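Local coordinates for protein putative acetyltransferase (Streptococcus mutans, PDB 3LD2) that binds coenzyme A and, as a member of the GNAT family, probably transfers acyl groups from its thioester to an acceptor, at residues Leu51-Trp56 with Ile115-Glu119; Gly94-Tyr98 with Leu130-Phe134; Glu58-Pro62 with Phe175-Gly179; Phe165-Leu171 with Asp183-Tyr189. All blocks are in the same frame, centred on the assembly; numbering follows the deposited sequence.

Contact 1: Leu51-Trp56 with Ile115-Glu119; sequences LENKTW and IAVAE. With COA (coenzyme A), chain E.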
# COMPACT_ATOMS: atom_id res chain seq x y z
N LEU A 51 9.67 -9.84 0.08
CA LEU A 51 9.09 -9.14 -1.05
C LEU A 51 9.14 -7.63 -0.85
O LEU A 51 9.46 -6.88 -1.77
CB LEU A 51 7.64 -9.59 -1.26
CG LEU A 51 6.77 -8.68 -2.13
CD1 LEU A 51 7.47 -8.34 -3.45
CD2 LEU A 51 5.48 -9.35 -2.41
N GLU A 52 8.84 -7.17 0.36
CA GLU A 52 8.73 -5.75 0.58
C GLU A 52 10.10 -5.14 0.50
O GLU A 52 10.28 -4.04 -0.04
CB GLU A 52 8.12 -5.45 1.94
CG GLU A 52 6.65 -5.14 1.82
CD GLU A 52 6.01 -4.87 3.15
OE1 GLU A 52 5.10 -5.63 3.49
OE2 GLU A 52 6.43 -3.91 3.87
N ASN A 53 11.07 -5.88 1.03
CA ASN A 53 12.41 -5.36 1.12
C ASN A 53 13.10 -5.38 -0.25
O ASN A 53 14.12 -4.73 -0.45
CB ASN A 53 13.22 -6.10 2.18
CG ASN A 53 12.91 -5.62 3.61
OD1 ASN A 53 12.35 -4.54 3.81
ND2 ASN A 53 13.29 -6.42 4.59
N LYS A 54 12.54 -6.12 -1.21
CA LYS A 54 13.05 -6.06 -2.58
C LYS A 54 12.35 -4.94 -3.31
O LYS A 54 12.82 -4.48 -4.35
CB LYS A 54 12.82 -7.37 -3.35
CG LYS A 54 13.60 -8.59 -2.85
CD LYS A 54 12.96 -9.91 -3.31
CE LYS A 54 13.61 -11.12 -2.62
NZ LYS A 54 13.42 -12.38 -3.40
N THR A 55 11.22 -4.50 -2.75
CA THR A 55 10.36 -3.52 -3.41
C THR A 55 10.61 -2.05 -3.03
O THR A 55 10.44 -1.16 -3.86
CB THR A 55 8.88 -3.83 -3.13
OG1 THR A 55 8.61 -5.20 -3.44
CG2 THR A 55 7.98 -2.94 -3.97
N TRP A 56 10.99 -1.78 -1.79
CA TRP A 56 11.07 -0.39 -1.35
C TRP A 56 12.42 0.23 -1.67
O TRP A 56 13.47 -0.33 -1.37
CB TRP A 56 10.73 -0.23 0.15
CG TRP A 56 9.40 -0.82 0.52
CD1 TRP A 56 9.17 -1.88 1.36
CD2 TRP A 56 8.10 -0.40 0.04
NE1 TRP A 56 7.81 -2.14 1.43
CE2 TRP A 56 7.14 -1.26 0.63
CE3 TRP A 56 7.67 0.61 -0.82
CZ2 TRP A 56 5.78 -1.12 0.38
CZ3 TRP A 56 6.30 0.74 -1.07
CH2 TRP A 56 5.38 -0.13 -0.47
N ILE A 115 0.80 -1.05 -0.70
CA ILE A 115 0.75 -2.17 -1.63
C ILE A 115 2.09 -2.38 -2.33
O ILE A 115 2.81 -1.44 -2.63
CB ILE A 115 -0.37 -1.99 -2.67
CG1 ILE A 115 -0.55 -3.28 -3.49
CG2 ILE A 115 -0.06 -0.81 -3.56
CD1 ILE A 115 -1.66 -3.20 -4.50
N ALA A 116 2.45 -3.63 -2.54
CA ALA A 116 3.71 -3.95 -3.19
C ALA A 116 3.50 -5.18 -4.06
O ALA A 116 3.04 -6.21 -3.59
CB ALA A 116 4.83 -4.15 -2.16
N VAL A 117 3.78 -5.03 -5.34
CA VAL A 117 3.70 -6.16 -6.26
C VAL A 117 5.11 -6.52 -6.71
O VAL A 117 5.95 -5.64 -6.90
CB VAL A 117 2.86 -5.84 -7.46
CG1 VAL A 117 3.06 -6.90 -8.53
CG2 VAL A 117 1.41 -5.74 -7.05
N ALA A 118 5.38 -7.81 -6.85
CA ALA A 118 6.72 -8.25 -7.24
C ALA A 118 7.06 -7.72 -8.63
O ALA A 118 6.28 -7.87 -9.58
CB ALA A 118 6.82 -9.74 -7.21
N GLU A 119 8.23 -7.11 -8.75
CA GLU A 119 8.67 -6.50 -10.00
C GLU A 119 8.42 -7.34 -11.26
O GLU A 119 7.85 -6.84 -12.23
CB GLU A 119 10.16 -6.20 -9.90
CG GLU A 119 10.80 -5.80 -11.20
CD GLU A 119 11.88 -4.77 -10.96
OE1 GLU A 119 13.07 -5.16 -10.97
OE2 GLU A 119 11.53 -3.59 -10.71
N1A COA E . 3.84 2.42 -16.55
C2A COA E . 2.56 3.00 -17.03
N3A COA E . 1.28 2.62 -16.35
C4A COA E . 1.32 1.70 -15.22
C5A COA E . 2.59 1.14 -14.74
C6A COA E . 3.87 1.50 -15.42
N6A COA E . 5.10 0.92 -14.90
N7A COA E . 2.36 0.25 -13.59
C8A COA E . 0.93 0.28 -13.36
N9A COA E . 0.31 1.24 -14.30
C1B COA E . -1.05 1.12 -14.45
C2B COA E . -1.82 0.98 -15.74
O2B COA E . -1.62 1.74 -16.90
C3B COA E . -2.93 0.05 -15.50
O3B COA E . -3.75 -0.45 -16.51
P3B COA E . -3.05 -1.50 -17.62
O7A COA E . -4.33 -2.29 -18.30
O8A COA E . -2.22 -0.69 -18.81
O9A COA E . -2.11 -2.41 -17.00
C4B COA E . -2.80 -0.42 -14.07
O4B COA E . -1.62 0.21 -13.46
C5B COA E . -3.42 -1.56 -13.33
O5B COA E . -2.25 -2.33 -13.48
P1A COA E . -1.71 -3.50 -12.46
O1A COA E . -1.05 -4.72 -13.36
O2A COA E . -2.84 -3.96 -11.66
O3A COA E . -0.55 -2.88 -11.47
P2A COA E . 0.64 -3.77 -10.78
O4A COA E . 1.89 -3.92 -11.84
O5A COA E . 0.17 -5.08 -10.36
O6A COA E . 1.21 -2.92 -9.49
CBP COA E . 2.04 -1.10 -8.33
CCP COA E . 1.12 -1.52 -9.49
CDP COA E . 1.48 -1.74 -7.04
CEP COA E . 2.13 0.45 -8.22
CAP COA E . 3.45 -1.70 -8.59
OAP COA E . 4.17 -1.01 -9.57
C9P COA E . 4.28 -1.61 -7.32
O9P COA E . 4.56 -2.63 -6.77
N8P COA E . 5.24 -0.54 -7.19
C7P COA E . 6.35 -0.85 -6.31
C6P COA E . 6.42 0.13 -5.13
C5P COA E . 5.03 0.67 -4.77
O5P COA E . 4.28 -0.02 -4.17
N4P COA E . 4.67 2.04 -5.06
C3P COA E . 3.67 2.76 -4.23
C2P COA E . 2.65 1.87 -3.52
S1P COA E . 2.83 2.11 -1.72

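Contact 2: Gly94-Tyr98 with Leu130-Phe134; sequences GVLDY and LVQIF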
# COMPACT_ATOMS: atom_id res chain seq x y z
N GLY A 94 2.31 -10.52 -4.31
CA GLY A 94 1.76 -9.21 -4.02
C GLY A 94 1.24 -9.10 -2.59
O GLY A 94 0.83 -10.11 -1.99
N VAL A 95 1.26 -7.90 -2.04
CA VAL A 95 0.73 -7.69 -0.70
C VAL A 95 0.12 -6.29 -0.51
O VAL A 95 0.66 -5.29 -0.99
CB VAL A 95 1.79 -7.97 0.39
CG1 VAL A 95 3.02 -7.08 0.19
CG2 VAL A 95 1.18 -7.79 1.78
N LEU A 96 -1.02 -6.24 0.18
CA LEU A 96 -1.67 -4.99 0.50
C LEU A 96 -2.08 -5.01 1.97
O LEU A 96 -2.83 -5.89 2.41
CB LEU A 96 -2.90 -4.77 -0.40
CG LEU A 96 -3.63 -3.42 -0.17
CD1 LEU A 96 -4.43 -2.94 -1.38
CD2 LEU A 96 -4.54 -3.44 1.07
N ASP A 97 -1.57 -4.05 2.74
CA ASP A 97 -1.99 -3.88 4.13
C ASP A 97 -2.78 -2.59 4.27
O ASP A 97 -2.50 -1.60 3.59
CB ASP A 97 -0.79 -3.84 5.06
CG ASP A 97 0.01 -2.57 4.93
OD1 ASP A 97 0.56 -2.35 3.84
OD2 ASP A 97 0.09 -1.79 5.90
N TYR A 98 -3.78 -2.60 5.14
CA TYR A 98 -4.60 -1.41 5.37
C TYR A 98 -4.96 -1.24 6.82
O TYR A 98 -4.93 -2.17 7.61
CB TYR A 98 -5.85 -1.40 4.49
CG TYR A 98 -6.85 -2.50 4.75
CD1 TYR A 98 -7.89 -2.31 5.65
CD2 TYR A 98 -6.77 -3.71 4.06
CE1 TYR A 98 -8.83 -3.30 5.88
CE2 TYR A 98 -7.70 -4.72 4.29
CZ TYR A 98 -8.73 -4.52 5.21
OH TYR A 98 -9.68 -5.50 5.46
N LEU A 130 -5.85 -6.60 -6.05
CA LEU A 130 -5.68 -6.34 -4.63
C LEU A 130 -6.56 -5.14 -4.22
O LEU A 130 -7.40 -5.23 -3.32
CB LEU A 130 -4.21 -6.06 -4.32
CG LEU A 130 -3.26 -7.08 -3.65
CD1 LEU A 130 -3.84 -8.43 -3.23
CD2 LEU A 130 -1.96 -7.25 -4.47
N VAL A 131 -6.37 -4.03 -4.92
CA VAL A 131 -7.06 -2.78 -4.60
C VAL A 131 -8.55 -3.02 -4.60
O VAL A 131 -9.29 -2.48 -3.78
CB VAL A 131 -6.65 -1.66 -5.59
CG1 VAL A 131 -7.66 -0.51 -5.59
CG2 VAL A 131 -5.25 -1.17 -5.26
N GLN A 132 -8.98 -3.86 -5.52
CA GLN A 132 -10.40 -4.10 -5.70
C GLN A 132 -11.02 -4.87 -4.53
O GLN A 132 -12.13 -4.57 -4.10
CB GLN A 132 -10.66 -4.84 -6.99
CG GLN A 132 -11.67 -4.18 -7.84
CD GLN A 132 -11.21 -2.80 -8.31
OE1 GLN A 132 -10.09 -2.65 -8.82
NE2 GLN A 132 -12.07 -1.79 -8.16
N ILE A 133 -10.33 -5.88 -4.01
CA ILE A 133 -10.98 -6.54 -2.91
C ILE A 133 -10.87 -5.67 -1.67
O ILE A 133 -11.83 -5.54 -0.91
CB ILE A 133 -10.68 -8.09 -2.74
CG1 ILE A 133 -9.56 -8.35 -1.76
CG2 ILE A 133 -10.42 -8.77 -4.10
CD1 ILE A 133 -8.25 -8.45 -2.47
N PHE A 134 -9.72 -5.01 -1.49
CA PHE A 134 -9.59 -4.02 -0.42
C PHE A 134 -10.80 -3.08 -0.40
O PHE A 134 -11.46 -2.92 0.62
CB PHE A 134 -8.29 -3.22 -0.56
CG PHE A 134 -8.31 -1.88 0.14
CD1 PHE A 134 -8.20 -1.79 1.53
CD2 PHE A 134 -8.42 -0.70 -0.59
CE1 PHE A 134 -8.22 -0.55 2.19
CE2 PHE A 134 -8.43 0.55 0.06
CZ PHE A 134 -8.33 0.63 1.46

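Contact 3: Glu58-Pro62 with Phe175-Gly179; sequences EQNTP and FFLKG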
# COMPACT_ATOMS: atom_id res chain seq x y z
N GLU A 58 14.37 4.38 -2.42
CA GLU A 58 14.29 5.82 -2.24
C GLU A 58 13.47 6.45 -3.34
O GLU A 58 13.16 7.63 -3.28
CB GLU A 58 15.69 6.43 -2.23
CG GLU A 58 16.49 6.02 -1.00
CD GLU A 58 17.74 6.85 -0.80
OE1 GLU A 58 18.61 6.82 -1.71
OE2 GLU A 58 17.85 7.51 0.27
N GLN A 59 13.11 5.66 -4.34
CA GLN A 59 12.22 6.15 -5.39
C GLN A 59 10.72 6.12 -4.96
O GLN A 59 9.91 6.86 -5.50
CB GLN A 59 12.44 5.37 -6.69
CG GLN A 59 11.78 5.96 -7.94
CD GLN A 59 12.62 7.07 -8.59
OE1 GLN A 59 13.27 7.87 -7.90
NE2 GLN A 59 12.59 7.12 -9.92
N ASN A 60 10.35 5.27 -4.01
CA ASN A 60 8.93 5.13 -3.68
C ASN A 60 8.56 5.35 -2.21
O ASN A 60 7.38 5.35 -1.87
CB ASN A 60 8.37 3.79 -4.17
CG ASN A 60 9.11 2.60 -3.58
OD1 ASN A 60 9.51 2.62 -2.41
ND2 ASN A 60 9.31 1.56 -4.39
N THR A 61 9.57 5.53 -1.36
CA THR A 61 9.32 5.83 0.04
C THR A 61 10.41 6.78 0.57
O THR A 61 11.55 6.71 0.12
CB THR A 61 9.28 4.53 0.89
OG1 THR A 61 9.20 4.85 2.26
CG2 THR A 61 10.54 3.68 0.67
N PRO A 62 10.08 7.68 1.53
CA PRO A 62 11.07 8.60 2.12
C PRO A 62 11.66 8.08 3.43
O PRO A 62 12.59 8.69 3.96
CB PRO A 62 10.25 9.86 2.42
CG PRO A 62 8.79 9.49 2.15
CD PRO A 62 8.71 8.02 1.95
N PHE A 175 10.19 16.19 0.49
CA PHE A 175 11.33 15.31 0.77
C PHE A 175 12.50 15.56 -0.16
O PHE A 175 12.33 15.87 -1.34
CB PHE A 175 10.90 13.85 0.68
CG PHE A 175 9.68 13.54 1.49
CD1 PHE A 175 9.75 13.49 2.87
CD2 PHE A 175 8.47 13.31 0.87
CE1 PHE A 175 8.63 13.22 3.63
CE2 PHE A 175 7.34 13.02 1.61
CZ PHE A 175 7.42 12.97 2.99
N PHE A 176 13.69 15.43 0.40
CA PHE A 176 14.93 15.46 -0.35
C PHE A 176 15.48 14.02 -0.44
O PHE A 176 15.87 13.44 0.57
CB PHE A 176 15.92 16.40 0.35
CG PHE A 176 17.17 16.67 -0.45
CD1 PHE A 176 17.12 17.44 -1.61
CD2 PHE A 176 18.40 16.16 -0.03
CE1 PHE A 176 18.28 17.69 -2.35
CE2 PHE A 176 19.56 16.41 -0.77
CZ PHE A 176 19.50 17.18 -1.92
N LEU A 177 15.48 13.45 -1.64
CA LEU A 177 15.99 12.09 -1.84
C LEU A 177 16.77 11.99 -3.15
O LEU A 177 16.24 12.26 -4.23
CB LEU A 177 14.84 11.06 -1.83
CG LEU A 177 14.01 11.00 -0.54
CD1 LEU A 177 12.54 10.69 -0.87
CD2 LEU A 177 14.61 10.02 0.51
N LYS A 178 18.04 11.61 -3.02
CA LYS A 178 18.93 11.45 -4.17
C LYS A 178 19.13 12.78 -4.86
O LYS A 178 18.96 12.88 -6.06
CB LYS A 178 18.32 10.46 -5.17
CG LYS A 178 18.40 9.06 -4.70
CD LYS A 178 17.86 8.14 -5.75
CE LYS A 178 16.38 8.36 -5.97
NZ LYS A 178 15.92 7.18 -6.72
N GLY A 179 19.46 13.81 -4.08
CA GLY A 179 19.66 15.14 -4.63
C GLY A 179 18.46 15.77 -5.32
O GLY A 179 18.61 16.79 -5.98

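Contact 4: Phe165-Leu171 with Asp183-Tyr189; sequences FDLEARL and DDLIYSY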
# COMPACT_ATOMS: atom_id res chain seq x y z
N PHE A 165 -8.66 6.92 -8.37
CA PHE A 165 -8.39 7.78 -7.22
C PHE A 165 -8.33 9.23 -7.68
O PHE A 165 -8.05 9.50 -8.85
CB PHE A 165 -7.09 7.39 -6.51
CG PHE A 165 -7.19 6.14 -5.69
CD1 PHE A 165 -7.15 6.21 -4.30
CD2 PHE A 165 -7.34 4.90 -6.29
CE1 PHE A 165 -7.24 5.07 -3.52
CE2 PHE A 165 -7.43 3.75 -5.53
CZ PHE A 165 -7.38 3.83 -4.14
N ASP A 166 -8.59 10.16 -6.76
CA ASP A 166 -8.52 11.59 -7.03
C ASP A 166 -7.25 12.18 -6.44
O ASP A 166 -6.90 11.88 -5.30
CB ASP A 166 -9.72 12.30 -6.42
CG ASP A 166 -11.04 11.87 -7.05
OD1 ASP A 166 -11.19 12.02 -8.28
OD2 ASP A 166 -11.92 11.36 -6.31
N LEU A 167 -6.59 13.05 -7.19
CA LEU A 167 -5.47 13.80 -6.63
C LEU A 167 -6.01 14.94 -5.76
O LEU A 167 -6.55 15.91 -6.28
CB LEU A 167 -4.59 14.36 -7.73
CG LEU A 167 -3.41 15.14 -7.17
CD1 LEU A 167 -2.50 14.19 -6.43
CD2 LEU A 167 -2.65 15.93 -8.30
N GLU A 168 -5.87 14.82 -4.45
CA GLU A 168 -6.57 15.74 -3.56
C GLU A 168 -5.66 16.89 -3.17
O GLU A 168 -6.09 18.02 -3.07
CB GLU A 168 -7.14 15.03 -2.32
CG GLU A 168 -7.88 15.98 -1.38
CD GLU A 168 -8.85 15.28 -0.42
OE1 GLU A 168 -9.47 14.27 -0.81
OE2 GLU A 168 -9.01 15.76 0.72
N ALA A 169 -4.39 16.60 -2.99
CA ALA A 169 -3.47 17.64 -2.58
C ALA A 169 -2.07 17.37 -3.06
O ALA A 169 -1.71 16.25 -3.41
CB ALA A 169 -3.47 17.78 -1.07
N ARG A 170 -1.26 18.41 -3.04
CA ARG A 170 0.13 18.28 -3.38
C ARG A 170 0.93 19.08 -2.38
O ARG A 170 0.71 20.27 -2.23
CB ARG A 170 0.35 18.79 -4.80
CG ARG A 170 1.79 18.98 -5.13
CD ARG A 170 2.01 19.34 -6.59
NE ARG A 170 3.37 19.87 -6.70
CZ ARG A 170 3.66 21.10 -7.10
NH1 ARG A 170 2.69 21.93 -7.47
NH2 ARG A 170 4.93 21.48 -7.15
N LEU A 171 1.82 18.42 -1.65
CA LEU A 171 2.73 19.09 -0.72
C LEU A 171 4.08 19.23 -1.39
O LEU A 171 4.74 18.26 -1.74
CB LEU A 171 2.87 18.33 0.58
CG LEU A 171 1.58 18.05 1.34
CD1 LEU A 171 1.87 17.45 2.71
CD2 LEU A 171 0.77 19.34 1.47
N ASP A 183 7.96 15.88 -4.24
CA ASP A 183 6.67 16.27 -3.69
C ASP A 183 5.90 15.09 -3.12
O ASP A 183 6.12 13.93 -3.47
CB ASP A 183 5.81 16.92 -4.76
CG ASP A 183 6.37 18.26 -5.26
OD1 ASP A 183 7.15 18.92 -4.55
OD2 ASP A 183 5.98 18.64 -6.38
N ASP A 184 4.95 15.40 -2.24
CA ASP A 184 4.08 14.41 -1.67
C ASP A 184 2.70 14.60 -2.28
O ASP A 184 2.06 15.63 -2.07
CB ASP A 184 4.03 14.59 -0.16
CG ASP A 184 3.31 13.47 0.55
OD1 ASP A 184 3.17 12.37 -0.05
OD2 ASP A 184 2.91 13.69 1.71
N LEU A 185 2.24 13.63 -3.05
CA LEU A 185 0.92 13.73 -3.66
C LEU A 185 -0.06 12.91 -2.86
O LEU A 185 0.18 11.73 -2.57
CB LEU A 185 0.94 13.25 -5.10
CG LEU A 185 2.03 13.86 -5.97
CD1 LEU A 185 1.93 13.26 -7.38
CD2 LEU A 185 1.89 15.37 -5.96
N ILE A 186 -1.17 13.54 -2.50
CA ILE A 186 -2.12 12.93 -1.61
C ILE A 186 -3.31 12.55 -2.43
O ILE A 186 -3.97 13.42 -2.99
CB ILE A 186 -2.52 13.91 -0.49
CG1 ILE A 186 -1.29 14.21 0.35
CG2 ILE A 186 -3.64 13.32 0.38
CD1 ILE A 186 -1.57 15.06 1.54
N TYR A 187 -3.55 11.24 -2.51
CA TYR A 187 -4.66 10.69 -3.29
C TYR A 187 -5.79 10.19 -2.41
O TYR A 187 -5.58 9.65 -1.33
CB TYR A 187 -4.17 9.55 -4.19
CG TYR A 187 -3.49 10.02 -5.45
CD1 TYR A 187 -4.20 10.18 -6.63
CD2 TYR A 187 -2.13 10.34 -5.46
CE1 TYR A 187 -3.58 10.63 -7.78
CE2 TYR A 187 -1.50 10.78 -6.61
CZ TYR A 187 -2.23 10.93 -7.75
OH TYR A 187 -1.60 11.36 -8.89
N SER A 188 -7.02 10.37 -2.87
CA SER A 188 -8.12 9.92 -2.04
C SER A 188 -9.12 9.16 -2.86
O SER A 188 -9.04 9.12 -4.08
CB SER A 188 -8.75 11.10 -1.26
OG SER A 188 -9.32 12.04 -2.13
N TYR A 189 -10.06 8.52 -2.17
CA TYR A 189 -11.09 7.74 -2.84
C TYR A 189 -12.37 7.87 -2.06
O TYR A 189 -12.38 7.67 -0.84
CB TYR A 189 -10.66 6.27 -2.93
CG TYR A 189 -11.45 5.45 -3.93
CD1 TYR A 189 -10.88 5.02 -5.12
CD2 TYR A 189 -12.76 5.10 -3.67
CE1 TYR A 189 -11.59 4.27 -6.03
CE2 TYR A 189 -13.49 4.35 -4.57
CZ TYR A 189 -12.90 3.94 -5.75
OH TYR A 189 -13.64 3.19 -6.63

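Contact 1: Leu51-Trp56 with Ile115-Glu119
W56 and T55 both reach A116 through their first torsions. In W56, CG stands beside the backbone N (chi1 -55°), which brings the far end of the indole to the strand; in T55, CG2 lies opposite its own N and drops onto A116 CB at 3.8 Å. A116 CB meets W56 CZ2 as well, at 4.1 Å and roughly at right angles to the T55 methyl. W56 CH2 lies 3.6 Å from I115 O, approached obliquely. L51 packs one turn earlier, its CD1 3.9 Å from A118 CA. T55 OG1 turns back into its own helix and donates to L51 O (2.5 Å), which leaves the methyl facing the strand and the cofactor. Segments 51-55 and 115-117 cross almost at a right angle, 87° between their axes. Coenzyme A lies along this junction: V117 N gives a nearly straight bond to its O9P (2.9 Å, 166° at the hydrogen), T55 CG2 touches C7P, and the thiol sulfur S1P sits at the indole edge, near the ring plane, 3.6 Å from W56 CH2. A pantetheine arm hydrogen-bonded to the strand that precedes the pyrophosphate loop is characteristic of the GNAT fold. Backbone polarity thus holds the arm along the strand; T55 packs on its middle and W56 lies beside the thiol, the end that would probably carry an acyl group.

Contact 2: Gly94-Tyr98 with Leu130-Phe134
L96 enters the helix 126-138 interface at its CB, which rests 4.0 Å from L130 CG. CG stands opposite the backbone N (chi1 -178°) and sends both methyls on along the helix toward F134: CD1 meets F134 CB at 4.0 Å and also brushes V131, while CD2 lies 4.0 Å from F134 CD1. The L96 and F134 side chains cross at about a right angle, and both methyls of the fork face F134 CB. Beyond it the F134 ring turns its edge toward the face of Y98 in an offset edge-to-face pair, the centroids 5.1 Å apart and the planes at 60°. F134 CD1 lies over the tyrosine face, and F134 CE1 comes as near as 3.4 Å to Y98 CB. At the other end L130 CD2 lies against bare backbone, 4.1 Å from G94 C; the lack of a side chain on G94 lets this methyl come down on the strand, since a CB there would meet it tightly. No hydrogen bond joins the two segments. Helix 126-138 packs on one face of the central sheet, as in the GNAT fold, segments 94-98 and 130-134 lying at 30° between axes, and the backbone N of its G127 and R128 is hydrogen-bonded to coenzyme A. Strand 82-88 flanks strand 92-100 on one edge and strand 110-117 on the other; F113 from the latter meets the F134 ring, and I115 touches L130.

Contact 3: Glu58-Pro62 with Phe175-Gly179
P62 and F175 make a CH-pi contact: P62 CG stands over the centre of the phenyl ring, 3.8 Å from its centroid and only 9° from the ring normal. P62 CB lies over the same face, 3.7 Å from F175 CD1, so one side of the pyrrolidine is laid across the ring.

The apolar packing continues at L177, whose CD1 rests 3.9 Å from P62 CA and equally far from E58 O. Its two methyls fill the angle between the E58 and P62 ends of the loop. L177 CD2 lies near a carboxylate oxygen, 4.1 Å from E58 OE2.

Polar contacts gather at K178. Its chain, bent at chi3 (-66°), carries NZ to Q59 OE1 in a 3.0 Å hydrogen bond, with the ammonium well above the amide carbonyl plane and not on a lone pair. The two side chains cross at about a right angle. Q59 itself bends at chi2, which folds its amide toward the lysine. E58 OE1 touches the aliphatic part of the lysine, 3.7 Å from K178 CG, and lies 5.7 Å from K178 NZ, too far for a salt bridge, so any attraction between these charges is probably weak.

The loop between helices 45-55 and 70-77 thus lies against the C-terminal end of strand 166-177. L150, from strand 144-150, touches P62, F175 and L177; within the loop, N60 bonds back to T55 O and touches coenzyme A.

Contact 4: Phe165-Leu171 with Asp183-Tyr189
R170 grips D183 side-on, NE and NH2 both donating to OD2 at 2.9 and 3.1 Å. The carboxylate oxygen lies nearly in the guanidinium plane, yet both nitrogens approach it from one face of the carboxylate, the two groups being turned 53° apart. D183 OD1 accepts from K173 N, which fixes the acid from its other oxygen. The arginine stem, extended from CG to NE, runs alongside L185 in the same direction. Further along that face, L167 CD1 lies over one face of the Y187 ring, offset toward its rim (3.7 Å to the centroid, a CH-pi contact). At the end of the pair Y189 turns its edge to the face of F165, centroids 4.9 Å apart and planes at 68°, with Y189 CD1 above the phenyl centre.

Beneath these side chains lies an antiparallel ladder, the hairpin of strands 166-177 and 180-190 that forms one margin of the GNAT sheet. D166 with S188, A169 with I186 and L171 with D184 are hydrogen-bonded pairs. A classic beta bulge shifts the register by one: E168 and A169 both face I186, whose O takes E168 N at 2.8 Å and A169 N at 3.2 Å. The bulge turns E168 across the strand, where its extended chain lets OE1 accept from S188 OG at 2.6 Å, on the anti side of the carboxylate; K144 forms a salt bridge with OE2.

In the second shell, H148 ND1 is hydrogen-bonded to D184 OD2, V157 of helix 154-162 touches L185 and Y187, and Y160 meets the F165 ring.

All four contacts bear on one mixed sheet. Contacts 1 and 2 share its middle, their centres about 13 Å apart: strands 92-100 and 110-117 are neighbours, and A116 N lies 2.9 Å from V95 O. Contacts 3 and 4 both use strand 166-177 at one margin, centres about 17 Å apart, and F175 packs on D184. Contact 3 also meets contact 1, where T61 packs on W56. Along the chain, contact 2 is nested within the loop closed by contact 3, while contact 1 closes before contact 4 opens, about 22 Å away between centres. Contact 1 and N60 of contact 3 line the coenzyme A pocket, while contacts 2 and 4 build the sheet and helix around it.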